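Local coordinates for RimK-related lysine biosynthesis protein (Thermococcus kodakarensis, PDB 5K2M) that binds ADP and magnesium and, as a LysX-type member of the RimK family, probably acts as an ATP-dependent ligase in amino-acid biosynthesis, at residues M1-T6 / V45-N50; I5-L10 / M29-D34; L88-K93 / V215-A220. All coordinates share one frame; numbering follows the deposited sequence.

Interaction 1: M1-T6 / V45-N50; sequences MRIGIT and VVIIRN
Ile3 and Val45 lie side by side at the start of a parallel strand pair. Strands 2-6 and 45-49 are central neighbours in the four-stranded parallel sheet. The strand order is 2-1-3-4, as in a Rossmann-like alpha/beta fold. CG1 of Ile3 rests 4.0 Å from CG1 of Val45, and its other branch, CG2, meets CD1 of Ile47. Helices 12-24 and 259-272 cover this face. At Gly4 both backbone polar groups bond to strand 45-49. Its N-H reaches Val45 O in the carbonyl plane, and its O takes a nearly straight bond (175°) from Ile47 N. Ile5 sets CG2 beside Arg49 CG, while the guanidinium of Arg49 runs on to Glu14 and Met246 O. Thr6 bonds from its N to Ile47 O at 3.0 Å and receives Arg49 N at its O at 2.8 Å. Its side chain crosses Val46 at about a right angle, CG2 lying 3.5 Å from Val46 CG1. With chi1 at 61°, OG1 sits between the backbone N and the carbonyl carbon. There it also receives a weak bond from the same Arg49 N-H, at 3.5 Å from N to OG1, and touches CD1 of Ile48.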
ATOM      1  N   MET A   1      27.349  38.156  -9.104  1.00 60.82           N
ATOM      2  CA  MET A   1      27.718  37.040 -10.019  1.00 60.31           C
ATOM      3  C   MET A   1      28.481  35.963  -9.284  1.00 57.15           C
ATOM      4  O   MET A   1      29.582  36.216  -8.795  1.00 56.58           O
ATOM      5  CB  MET A   1      28.618  37.551 -11.141  1.00 63.88           C
ATOM      6  CG  MET A   1      27.909  37.758 -12.451  1.00 66.25           C
ATOM      7  SD  MET A   1      27.790  36.245 -13.413  1.00 65.17           S
ATOM      8  CE  MET A   1      27.037  36.964 -14.864  1.00 66.36           C
ATOM      9  N   ARG A   2      27.912  34.765  -9.215  1.00 54.44           N
ATOM     10  CA  ARG A   2      28.666  33.599  -8.776  1.00 52.90           C
ATOM     11  C   ARG A   2      28.793  32.624  -9.944  1.00 48.61           C
ATOM     12  O   ARG A   2      27.801  32.112 -10.460  1.00 46.41           O
ATOM     13  CB  ARG A   2      28.020  32.958  -7.545  1.00 54.51           C
ATOM     14  CG  ARG A   2      28.347  33.722  -6.270  1.00 57.40           C
ATOM     15  CD  ARG A   2      27.434  33.380  -5.108  1.00 58.59           C
ATOM     16  NE  ARG A   2      27.474  31.961  -4.769  1.00 61.27           N
ATOM     17  CZ  ARG A   2      28.386  31.373  -4.001  1.00 60.83           C
ATOM     18  NH1 ARG A   2      29.375  32.064  -3.467  1.00 62.08           N
ATOM     19  NH2 ARG A   2      28.304  30.070  -3.772  1.00 62.90           N
ATOM     20  N   ILE A   3      30.032  32.407 -10.367  1.00 46.30           N
ATOM     21  CA  ILE A   3      30.344  31.563 -11.507  1.00 44.18           C
ATOM     22  C   ILE A   3      30.954  30.261 -10.980  1.00 41.84           C
ATOM     23  O   ILE A   3      31.996  30.274 -10.330  1.00 41.54           O
ATOM     24  CB  ILE A   3      31.347  32.260 -12.455  1.00 44.49           C
ATOM     25  CG1 ILE A   3      30.731  33.529 -13.052  1.00 45.66           C
ATOM     26  CG2 ILE A   3      31.793  31.306 -13.560  1.00 45.78           C
ATOM     27  CD1 ILE A   3      31.716  34.433 -13.772  1.00 45.06           C
ATOM     28  N   GLY A   4      30.296  29.143 -11.242  1.00 40.85           N
ATOM     29  CA  GLY A   4      30.862  27.835 -10.918  1.00 40.74           C
ATOM     30  C   GLY A   4      31.785  27.319 -12.012  1.00 40.31           C
ATOM     31  O   GLY A   4      31.552  27.570 -13.198  1.00 40.02           O
ATOM     32  N   ILE A   5      32.826  26.583 -11.623  1.00 39.95           N
ATOM     33  CA  ILE A   5      33.637  25.832 -12.587  1.00 39.44           C
ATOM     34  C   ILE A   5      33.736  24.381 -12.131  1.00 39.61           C
ATOM     35  O   ILE A   5      34.324  24.106 -11.087  1.00 39.04           O
ATOM     36  CB  ILE A   5      35.069  26.400 -12.700  1.00 39.05           C
ATOM     37  CG1 ILE A   5      35.034  27.882 -13.057  1.00 41.76           C
ATOM     38  CG2 ILE A   5      35.866  25.645 -13.746  1.00 39.04           C
ATOM     39  CD1 ILE A   5      36.396  28.540 -13.094  1.00 42.41           C
ATOM     40  N   THR A   6      33.196  23.445 -12.910  1.00 39.49           N
ATOM     41  CA  THR A   6      33.297  22.025 -12.544  1.00 39.91           C
ATOM     42  C   THR A   6      34.483  21.388 -13.242  1.00 41.63           C
ATOM     43  O   THR A   6      34.730  21.646 -14.420  1.00 42.08           O
ATOM     44  CB  THR A   6      32.039  21.226 -12.874  1.00 36.99           C
ATOM     45  OG1 THR A   6      31.813  21.267 -14.277  1.00 37.38           O
ATOM     46  CG2 THR A   6      30.847  21.783 -12.151  1.00 37.66           C
ATOM     47  N   VAL A  45      25.785  30.657 -13.107  1.00 44.54           N
ATOM     48  CA  VAL A  45      26.175  29.867 -14.262  1.00 41.98           C
ATOM     49  C   VAL A  45      27.275  28.907 -13.832  1.00 41.79           C
ATOM     50  O   VAL A  45      28.018  29.198 -12.891  1.00 39.91           O
ATOM     51  CB  VAL A  45      26.635  30.765 -15.441  1.00 43.12           C
ATOM     52  CG1 VAL A  45      27.836  31.624 -15.070  1.00 43.14           C
ATOM     53  CG2 VAL A  45      26.940  29.937 -16.680  1.00 41.86           C
ATOM     54  N   VAL A  46      27.350  27.752 -14.496  1.00 38.64           N
ATOM     55  CA  VAL A  46      28.468  26.836 -14.303  1.00 39.72           C
ATOM     56  C   VAL A  46      29.177  26.593 -15.626  1.00 38.26           C
ATOM     57  O   VAL A  46      28.541  26.313 -16.636  1.00 39.04           O
ATOM     58  CB  VAL A  46      28.022  25.486 -13.731  1.00 38.70           C
ATOM     59  CG1 VAL A  46      29.203  24.533 -13.632  1.00 39.42           C
ATOM     60  CG2 VAL A  46      27.392  25.693 -12.372  1.00 39.71           C
ATOM     61  N   ILE A  47      30.498  26.710 -15.593  1.00 38.23           N
ATOM     62  CA  ILE A  47      31.355  26.396 -16.726  1.00 37.96           C
ATOM     63  C   ILE A  47      31.811  24.956 -16.549  1.00 38.18           C
ATOM     64  O   ILE A  47      32.532  24.632 -15.608  1.00 39.58           O
ATOM     65  CB  ILE A  47      32.552  27.361 -16.798  1.00 38.35           C
ATOM     66  CG1 ILE A  47      32.039  28.783 -17.058  1.00 40.04           C
ATOM     67  CG2 ILE A  47      33.515  26.956 -17.902  1.00 38.24           C
ATOM     68  CD1 ILE A  47      33.064  29.872 -16.808  1.00 41.18           C
ATOM     69  N   ILE A  48      31.368  24.099 -17.454  1.00 38.28           N
ATOM     70  CA  ILE A  48      31.563  22.654 -17.340  1.00 38.62           C
ATOM     71  C   ILE A  48      32.922  22.261 -17.926  1.00 39.53           C
ATOM     72  O   ILE A  48      33.125  22.380 -19.134  1.00 39.20           O
ATOM     73  CB  ILE A  48      30.438  21.913 -18.083  1.00 37.59           C
ATOM     74  CG1 ILE A  48      29.073  22.273 -17.485  1.00 38.18           C
ATOM     75  CG2 ILE A  48      30.654  20.395 -18.043  1.00 39.27           C
ATOM     76  CD1 ILE A  48      28.804  21.705 -16.105  1.00 37.54           C
ATOM     77  N   ARG A  49      33.842  21.797 -17.077  1.00 39.49           N
ATOM     78  CA  ARG A  49      35.198  21.472 -17.526  1.00 39.71           C
ATOM     79  C   ARG A  49      35.701  20.075 -17.109  1.00 41.12           C
ATOM     80  O   ARG A  49      36.909  19.826 -17.158  1.00 41.44           O
ATOM     81  CB  ARG A  49      36.181  22.543 -17.054  1.00 38.93           C
ATOM     82  CG  ARG A  49      35.878  23.941 -17.570  1.00 40.76           C
ATOM     83  CD  ARG A  49      36.041  24.045 -19.081  1.00 40.23           C
ATOM     84  NE  ARG A  49      37.392  23.681 -19.487  1.00 40.98           N
ATOM     85  CZ  ARG A  49      37.852  23.737 -20.734  1.00 42.98           C
ATOM     86  NH1 ARG A  49      39.104  23.370 -20.979  1.00 43.76           N
ATOM     87  NH2 ARG A  49      37.079  24.163 -21.731  1.00 43.20           N
ATOM     88  N   ASN A  50      34.789  19.163 -16.760  1.00 39.29           N
ATOM     89  CA  ASN A  50      35.173  17.803 -16.351  1.00 39.90           C
ATOM     90  C   ASN A  50      35.957  17.120 -17.499  1.00 40.31           C
ATOM     91  O   ASN A  50      35.553  17.219 -18.651  1.00 39.38           O
ATOM     92  CB  ASN A  50      33.948  16.928 -16.026  1.00 41.49           C
ATOM     93  CG  ASN A  50      32.978  17.548 -15.015  1.00 42.38           C
ATOM     94  OD1 ASN A  50      32.697  16.949 -13.976  1.00 48.33           O
ATOM     95  ND2 ASN A  50      32.406  18.692 -15.344  1.00 39.28           N
TER

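Interaction 2: I5-L10 / M29-D34; sequences ITYTVL and MLHEDD
The side chains of Tyr7 and His31 cross at about a right angle. Their rings are oblique, with planes at 55° and centroids 5.4 Å apart. CB of His31 lies over one face of the phenol, 4.2 Å from the ring centroid, in an off-centre CH-pi contact. Leu10 CD2 lies over the rim of the opposite face. Chi1 of Tyr7 is 72°, which turns the ring over the neighbouring strand until CE1 lies 3.3 Å from His31 N. Met29 bends at chi2 and chi3, so that its CE meets Tyr7 CE1 at 3.9 Å and lies against Leu10 CD2, with SD by Ile5 CD1. Replacing Tyr7 by an alanine is likely to leave His31 CB and Met29 CE without the ring they pack on, with a gap between them. The strands belong to one beta-alpha-beta unit, in which helix 12-24 links parallel strands 2-7 and 26-31. Leu30 bonds both ways, its N to Ile5 O (2.9 Å) and its O from Tyr7 N (3.2 Å). Thr8 OG1 crosses to Glu32 OE2 in a weak bond and also receives Val51 N. A chain of another protein stacks a polar side chain on the His31 ring.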
ATOM      1  N   ILE A   5      32.826  26.583 -11.623  1.00 39.95           N
ATOM      2  CA  ILE A   5      33.637  25.832 -12.587  1.00 39.44           C
ATOM      3  C   ILE A   5      33.736  24.381 -12.131  1.00 39.61           C
ATOM      4  O   ILE A   5      34.324  24.106 -11.087  1.00 39.04           O
ATOM      5  CB  ILE A   5      35.069  26.400 -12.700  1.00 39.05           C
ATOM      6  CG1 ILE A   5      35.034  27.882 -13.057  1.00 41.76           C
ATOM      7  CG2 ILE A   5      35.866  25.645 -13.746  1.00 39.04           C
ATOM      8  CD1 ILE A   5      36.396  28.540 -13.094  1.00 42.41           C
ATOM      9  N   THR A   6      33.196  23.445 -12.910  1.00 39.49           N
ATOM     10  CA  THR A   6      33.297  22.025 -12.544  1.00 39.91           C
ATOM     11  C   THR A   6      34.483  21.388 -13.242  1.00 41.63           C
ATOM     12  O   THR A   6      34.730  21.646 -14.420  1.00 42.08           O
ATOM     13  CB  THR A   6      32.039  21.226 -12.874  1.00 36.99           C
ATOM     14  OG1 THR A   6      31.813  21.267 -14.277  1.00 37.38           O
ATOM     15  CG2 THR A   6      30.847  21.783 -12.151  1.00 37.66           C
ATOM     16  N   TYR A   7      35.204  20.546 -12.509  1.00 43.63           N
ATOM     17  CA  TYR A   7      36.506  20.051 -12.963  1.00 44.85           C
ATOM     18  C   TYR A   7      36.910  18.707 -12.343  1.00 45.08           C
ATOM     19  O   TYR A   7      36.450  18.321 -11.257  1.00 43.26           O
ATOM     20  CB  TYR A   7      37.586  21.102 -12.686  1.00 45.61           C
ATOM     21  CG  TYR A   7      37.961  21.277 -11.219  1.00 47.74           C
ATOM     22  CD1 TYR A   7      37.270  22.161 -10.386  1.00 48.21           C
ATOM     23  CD2 TYR A   7      39.032  20.586 -10.682  1.00 48.97           C
ATOM     24  CE1 TYR A   7      37.634  22.320  -9.057  1.00 49.08           C
ATOM     25  CE2 TYR A   7      39.397  20.737  -9.359  1.00 49.80           C
ATOM     26  CZ  TYR A   7      38.707  21.599  -8.554  1.00 51.04           C
ATOM     27  OH  TYR A   7      39.108  21.704  -7.240  1.00 56.91           O
ATOM     28  N   THR A   8      37.778  18.008 -13.060  1.00 45.89           N
ATOM     29  CA  THR A   8      38.368  16.763 -12.599  1.00 47.05           C
ATOM     30  C   THR A   8      39.755  17.079 -12.070  1.00 47.36           C
ATOM     31  O   THR A   8      40.065  16.818 -10.908  1.00 47.82           O
ATOM     32  CB  THR A   8      38.456  15.757 -13.752  1.00 46.59           C
ATOM     33  OG1 THR A   8      37.179  15.677 -14.393  1.00 46.73           O
ATOM     34  CG2 THR A   8      38.884  14.377 -13.239  1.00 46.64           C
ATOM     35  N   VAL A   9      40.582  17.652 -12.937  1.00 47.36           N
ATOM     36  CA  VAL A   9      41.865  18.203 -12.533  1.00 48.52           C
ATOM     37  C   VAL A   9      41.898  19.618 -13.088  1.00 49.18           C
ATOM     38  O   VAL A   9      41.164  19.940 -14.027  1.00 53.74           O
ATOM     39  CB  VAL A   9      43.069  17.357 -13.041  1.00 49.03           C
ATOM     40  CG1 VAL A   9      43.060  15.961 -12.423  1.00 49.01           C
ATOM     41  CG2 VAL A   9      43.088  17.248 -14.552  1.00 48.26           C
ATOM     42  N   LEU A  10      42.725  20.468 -12.504  1.00 48.94           N
ATOM     43  CA  LEU A  10      42.851  21.835 -12.974  1.00 49.03           C
ATOM     44  C   LEU A  10      44.047  21.935 -13.910  1.00 47.14           C
ATOM     45  O   LEU A  10      45.185  22.120 -13.467  1.00 46.26           O
ATOM     46  CB  LEU A  10      42.985  22.808 -11.795  1.00 49.36           C
ATOM     47  CG  LEU A  10      41.775  22.879 -10.861  1.00 51.01           C
ATOM     48  CD1 LEU A  10      42.096  23.717  -9.635  1.00 52.29           C
ATOM     49  CD2 LEU A  10      40.543  23.432 -11.561  1.00 50.40           C
ATOM     50  N   MET A  29      34.850  26.966  -7.175  1.00 46.68           N
ATOM     51  CA  MET A  29      35.537  25.825  -7.763  1.00 47.37           C
ATOM     52  C   MET A  29      34.870  24.557  -7.290  1.00 46.63           C
ATOM     53  O   MET A  29      34.803  24.311  -6.097  1.00 47.38           O
ATOM     54  CB  MET A  29      37.002  25.804  -7.335  1.00 47.61           C
ATOM     55  CG  MET A  29      37.779  27.037  -7.752  1.00 48.62           C
ATOM     56  SD  MET A  29      37.741  27.266  -9.530  1.00 48.36           S
ATOM     57  CE  MET A  29      38.792  25.936 -10.082  1.00 50.78           C
ATOM     58  N   LEU A  30      34.368  23.755  -8.223  1.00 44.85           N
ATOM     59  CA  LEU A  30      33.610  22.573  -7.862  1.00 44.66           C
ATOM     60  C   LEU A  30      34.292  21.353  -8.417  1.00 42.95           C
ATOM     61  O   LEU A  30      34.101  21.000  -9.575  1.00 41.87           O
ATOM     62  CB  LEU A  30      32.191  22.654  -8.406  1.00 44.93           C
ATOM     63  CG  LEU A  30      31.350  23.797  -7.851  1.00 44.86           C
ATOM     64  CD1 LEU A  30      30.333  24.218  -8.894  1.00 45.36           C
ATOM     65  CD2 LEU A  30      30.677  23.399  -6.549  1.00 45.98           C
ATOM     66  N   HIS A  31      35.097  20.708  -7.591  1.00 42.50           N
ATOM     67  CA  HIS A  31      35.587  19.405  -7.951  1.00 43.51           C
ATOM     68  C   HIS A  31      34.404  18.431  -7.950  1.00 41.78           C
ATOM     69  O   HIS A  31      33.370  18.680  -7.329  1.00 40.21           O
ATOM     70  CB  HIS A  31      36.676  18.933  -6.995  1.00 45.57           C
ATOM     71  CG  HIS A  31      37.296  17.643  -7.416  1.00 47.32           C
ATOM     72  ND1 HIS A  31      37.183  16.488  -6.677  1.00 49.21           N
ATOM     73  CD2 HIS A  31      37.975  17.308  -8.540  1.00 47.19           C
ATOM     74  CE1 HIS A  31      37.796  15.502  -7.310  1.00 48.52           C
ATOM     75  NE2 HIS A  31      38.280  15.974  -8.446  1.00 48.57           N
ATOM     76  N   GLU A  32      34.568  17.330  -8.660  1.00 40.82           N
ATOM     77  CA  GLU A  32      33.580  16.262  -8.708  1.00 41.52           C
ATOM     78  C   GLU A  32      33.107  15.765  -7.339  1.00 42.24           C
ATOM     79  O   GLU A  32      31.926  15.465  -7.169  1.00 41.53           O
ATOM     80  CB  GLU A  32      34.124  15.119  -9.560  1.00 42.40           C
ATOM     81  CG  GLU A  32      34.106  15.512 -11.017  1.00 44.52           C
ATOM     82  CD  GLU A  32      34.789  14.541 -11.952  1.00 47.88           C
ATOM     83  OE1 GLU A  32      35.657  13.749 -11.522  1.00 50.84           O
ATOM     84  OE2 GLU A  32      34.454  14.605 -13.150  1.00 49.88           O
ATOM     85  N   ASP A  33      34.013  15.724  -6.365  1.00 42.21           N
ATOM     86  CA  ASP A  33      33.658  15.395  -4.984  1.00 43.64           C
ATOM     87  C   ASP A  33      32.610  16.346  -4.403  1.00 43.35           C
ATOM     88  O   ASP A  33      31.852  15.961  -3.528  1.00 44.10           O
ATOM     89  CB  ASP A  33      34.891  15.412  -4.069  1.00 44.80           C
ATOM     90  CG  ASP A  33      35.908  14.324  -4.404  1.00 46.54           C
ATOM     91  OD1 ASP A  33      35.683  13.489  -5.324  1.00 47.06           O
ATOM     92  OD2 ASP A  33      36.954  14.312  -3.725  1.00 49.99           O
ATOM     93  N   ASP A  34      32.593  17.587  -4.876  1.00 43.85           N
ATOM     94  CA  ASP A  34      31.633  18.603  -4.417  1.00 44.39           C
ATOM     95  C   ASP A  34      30.264  18.520  -5.099  1.00 44.58           C
ATOM     96  O   ASP A  34      29.370  19.319  -4.785  1.00 44.60           O
ATOM     97  CB  ASP A  34      32.199  20.009  -4.672  1.00 45.41           C
ATOM     98  CG  ASP A  34      33.542  20.230  -4.005  1.00 47.90           C
ATOM     99  OD1 ASP A  34      33.664  19.862  -2.814  1.00 47.88           O
ATOM    100  OD2 ASP A  34      34.465  20.757  -4.677  1.00 46.95           O
TER

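Interaction 3: L88-K93 / V215-A220; sequences LRLAGK and VKAWEA
Ala220 meets Arg89 and Leu90 where the ends of two helices come together. The CB of Ala220 points at the other helix end and touches Arg89 O at 3.7 Å and Leu90 CD2 at 4.0 Å. That same methyl of Leu90 also reaches Ala217, lying 4.0 Å from its CB and 3.8 Å from its O. One branch of a leucine thus packs on two alanines three residues apart. Arg89 runs its aliphatic part across the carbonyl of Ala220, with CG 3.3 Å from the O. Lys93 completes the first shell by laying CG 4.2 Å from the Ala220 CB. No hydrogen bond spans the two segments.

The next shell sets these groups in place. Leu90 has CG beside its backbone N (chi1 -68°), and Val96 and Phe221 pack around it. Helix 83-90 gives way at Ala91 to a tight turn, held by a bond from Lys93 N to Leu90 O, which brings Lys93 back over Ala220. The charged end of Arg89 forms a salt bridge with Glu79. Arg61 of the second subunit packs on the same side chain. On the other segment, Ala220 N bonds to Lys216 O.

Both helices belong to the ATP-grasp domain. The Leu90 side chain is about 7 Å from that of the magnesium ligand Glu241 and about 10 Å from bound ADP, so the joint lies near the nucleotide site of the ATP-grasp fold.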
ATOM      1  N   LEU A  88      25.429  14.258 -38.242  1.00 40.46           N
ATOM      2  CA  LEU A  88      24.018  14.425 -38.623  1.00 41.14           C
ATOM      3  C   LEU A  88      23.594  15.894 -38.596  1.00 43.20           C
ATOM      4  O   LEU A  88      22.925  16.367 -39.503  1.00 41.65           O
ATOM      5  CB  LEU A  88      23.100  13.572 -37.744  1.00 40.05           C
ATOM      6  CG  LEU A  88      22.670  12.180 -38.231  1.00 42.07           C
ATOM      7  CD1 LEU A  88      23.472  11.628 -39.399  1.00 41.48           C
ATOM      8  CD2 LEU A  88      22.592  11.151 -37.115  1.00 40.35           C
ATOM      9  N   ARG A  89      24.004  16.638 -37.581  1.00 45.65           N
ATOM     10  CA  ARG A  89      23.623  18.045 -37.533  1.00 48.82           C
ATOM     11  C   ARG A  89      24.430  18.902 -38.517  1.00 46.99           C
ATOM     12  O   ARG A  89      23.924  19.895 -39.020  1.00 45.14           O
ATOM     13  CB  ARG A  89      23.704  18.580 -36.103  1.00 53.61           C
ATOM     14  CG  ARG A  89      22.664  19.654 -35.848  1.00 62.51           C
ATOM     15  CD  ARG A  89      22.240  19.739 -34.397  1.00 66.21           C
ATOM     16  NE  ARG A  89      21.428  18.603 -33.963  1.00 68.52           N
ATOM     17  CZ  ARG A  89      20.121  18.454 -34.191  1.00 69.55           C
ATOM     18  NH1 ARG A  89      19.436  19.352 -34.891  1.00 73.15           N
ATOM     19  NH2 ARG A  89      19.494  17.385 -33.719  1.00 68.07           N
ATOM     20  N   LEU A  90      25.674  18.509 -38.802  1.00 45.99           N
ATOM     21  CA  LEU A  90      26.504  19.211 -39.790  1.00 47.68           C
ATOM     22  C   LEU A  90      26.088  18.946 -41.248  1.00 50.84           C
ATOM     23  O   LEU A  90      26.296  19.792 -42.115  1.00 50.86           O
ATOM     24  CB  LEU A  90      27.978  18.842 -39.622  1.00 46.43           C
ATOM     25  CG  LEU A  90      28.629  19.344 -38.336  1.00 46.11           C
ATOM     26  CD1 LEU A  90      29.916  18.588 -38.033  1.00 45.42           C
ATOM     27  CD2 LEU A  90      28.860  20.847 -38.398  1.00 47.53           C
ATOM     28  N   ALA A  91      25.491  17.786 -41.511  1.00 52.17           N
ATOM     29  CA  ALA A  91      25.213  17.351 -42.878  1.00 51.79           C
ATOM     30  C   ALA A  91      24.199  18.250 -43.553  1.00 52.42           C
ATOM     31  O   ALA A  91      23.185  18.599 -42.970  1.00 53.81           O
ATOM     32  CB  ALA A  91      24.724  15.914 -42.882  1.00 54.01           C
ATOM     33  N   GLY A  92      24.488  18.649 -44.784  1.00 52.48           N
ATOM     34  CA  GLY A  92      23.641  19.601 -45.488  1.00 54.33           C
ATOM     35  C   GLY A  92      23.943  21.062 -45.174  1.00 54.32           C
ATOM     36  O   GLY A  92      23.548  21.935 -45.943  1.00 55.36           O
ATOM     37  N   LYS A  93      24.642  21.333 -44.062  1.00 51.64           N
ATOM     38  CA  LYS A  93      24.957  22.703 -43.639  1.00 50.95           C
ATOM     39  C   LYS A  93      26.360  23.126 -44.057  1.00 48.51           C
ATOM     40  O   LYS A  93      26.575  24.262 -44.454  1.00 48.37           O
ATOM     41  CB  LYS A  93      24.868  22.822 -42.120  1.00 51.66           C
ATOM     42  CG  LYS A  93      23.520  22.449 -41.529  1.00 54.28           C
ATOM     43  CD  LYS A  93      22.468  23.498 -41.826  1.00 58.44           C
ATOM     44  CE  LYS A  93      21.641  23.792 -40.586  1.00 61.37           C
ATOM     45  NZ  LYS A  93      20.848  22.611 -40.157  1.00 61.25           N
ATOM     46  N   VAL A 215      32.337  29.341 -38.521  1.00 45.62           N
ATOM     47  CA  VAL A 215      31.120  29.978 -38.021  1.00 45.79           C
ATOM     48  C   VAL A 215      29.883  29.194 -38.474  1.00 46.05           C
ATOM     49  O   VAL A 215      28.963  28.976 -37.690  1.00 44.39           O
ATOM     50  CB  VAL A 215      31.011  31.468 -38.454  1.00 47.57           C
ATOM     51  CG1 VAL A 215      29.644  32.051 -38.106  1.00 47.89           C
ATOM     52  CG2 VAL A 215      32.094  32.309 -37.788  1.00 48.80           C
ATOM     53  N   LYS A 216      29.871  28.769 -39.734  1.00 48.80           N
ATOM     54  CA  LYS A 216      28.753  27.986 -40.276  1.00 50.29           C
ATOM     55  C   LYS A 216      28.599  26.646 -39.563  1.00 47.32           C
ATOM     56  O   LYS A 216      27.484  26.214 -39.293  1.00 46.05           O
ATOM     57  CB  LYS A 216      28.917  27.755 -41.782  1.00 52.89           C
ATOM     58  CG  LYS A 216      28.416  28.897 -42.659  1.00 56.71           C
ATOM     59  CD  LYS A 216      28.881  28.699 -44.096  1.00 61.09           C
ATOM     60  CE  LYS A 216      28.134  29.581 -45.088  1.00 65.92           C
ATOM     61  NZ  LYS A 216      26.818  28.981 -45.461  1.00 68.04           N
ATOM     62  N   ALA A 217      29.717  25.992 -39.264  1.00 45.77           N
ATOM     63  CA  ALA A 217      29.689  24.753 -38.495  1.00 43.43           C
ATOM     64  C   ALA A 217      29.079  24.998 -37.118  1.00 43.89           C
ATOM     65  O   ALA A 217      28.260  24.212 -36.645  1.00 43.10           O
ATOM     66  CB  ALA A 217      31.090  24.179 -38.355  1.00 42.10           C
ATOM     67  N   TRP A 218      29.483  26.090 -36.473  1.00 42.76           N
ATOM     68  CA  TRP A 218      28.918  26.460 -35.178  1.00 42.74           C
ATOM     69  C   TRP A 218      27.409  26.723 -35.264  1.00 43.78           C
ATOM     70  O   TRP A 218      26.668  26.372 -34.343  1.00 40.50           O
ATOM     71  CB  TRP A 218      29.629  27.698 -34.618  1.00 43.00           C
ATOM     72  CG  TRP A 218      29.094  28.150 -33.287  1.00 43.39           C
ATOM     73  CD1 TRP A 218      29.622  27.875 -32.073  1.00 43.35           C
ATOM     74  CD2 TRP A 218      27.931  28.952 -33.047  1.00 44.87           C
ATOM     75  NE1 TRP A 218      28.869  28.453 -31.087  1.00 43.40           N
ATOM     76  CE2 TRP A 218      27.812  29.105 -31.656  1.00 44.39           C
ATOM     77  CE3 TRP A 218      26.972  29.549 -33.873  1.00 46.30           C
ATOM     78  CZ2 TRP A 218      26.777  29.843 -31.063  1.00 44.91           C
ATOM     79  CZ3 TRP A 218      25.944  30.280 -33.283  1.00 47.30           C
ATOM     80  CH2 TRP A 218      25.861  30.421 -31.891  1.00 45.29           C
ATOM     81  N   GLU A 219      26.973  27.359 -36.360  1.00 44.61           N
ATOM     82  CA  GLU A 219      25.556  27.698 -36.581  1.00 45.66           C
ATOM     83  C   GLU A 219      24.681  26.460 -36.801  1.00 44.42           C
ATOM     84  O   GLU A 219      23.487  26.486 -36.522  1.00 44.68           O
ATOM     85  CB  GLU A 219      25.402  28.715 -37.738  1.00 47.33           C
ATOM     86  CG  GLU A 219      25.812  30.118 -37.299  1.00 50.75           C
ATOM     87  CD  GLU A 219      25.938  31.153 -38.408  1.00 54.67           C
ATOM     88  OE1 GLU A 219      25.909  30.818 -39.613  1.00 58.29           O
ATOM     89  OE2 GLU A 219      26.094  32.337 -38.047  1.00 58.86           O
ATOM     90  N   ALA A 220      25.278  25.374 -37.270  1.00 42.98           N
ATOM     91  CA  ALA A 220      24.591  24.083 -37.275  1.00 44.40           C
ATOM     92  C   ALA A 220      24.097  23.665 -35.880  1.00 44.66           C
ATOM     93  O   ALA A 220      23.097  22.970 -35.766  1.00 43.45           O
ATOM     94  CB  ALA A 220      25.494  23.001 -37.845  1.00 44.18           C
TER

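Overall arrangement
Interactions 1 and 2 use the two edges of strand 2-7. It pairs with 45-49 in the first and with 26-31 in the second, and the two contacts share Ile5 and Thr6. Both are buried and rest on backbone hydrogen bonds. Interaction 1 pairs two inner strands, with mostly aliphatic side chains and a polar end at Thr6 and Arg49. Interaction 2 uses strand 26-31, outermost in this chain, adds aromatic and sulfur contacts, and borders both another protein and the second subunit. Interaction 3 stands apart, its centre about 27 Å from that of interaction 1, though the second subunit touches it too. It joins helix ends in the ATP-grasp domain mainly through aliphatic packing, with no hydrogen bond between the segments, a buried middle and an exposed lysine.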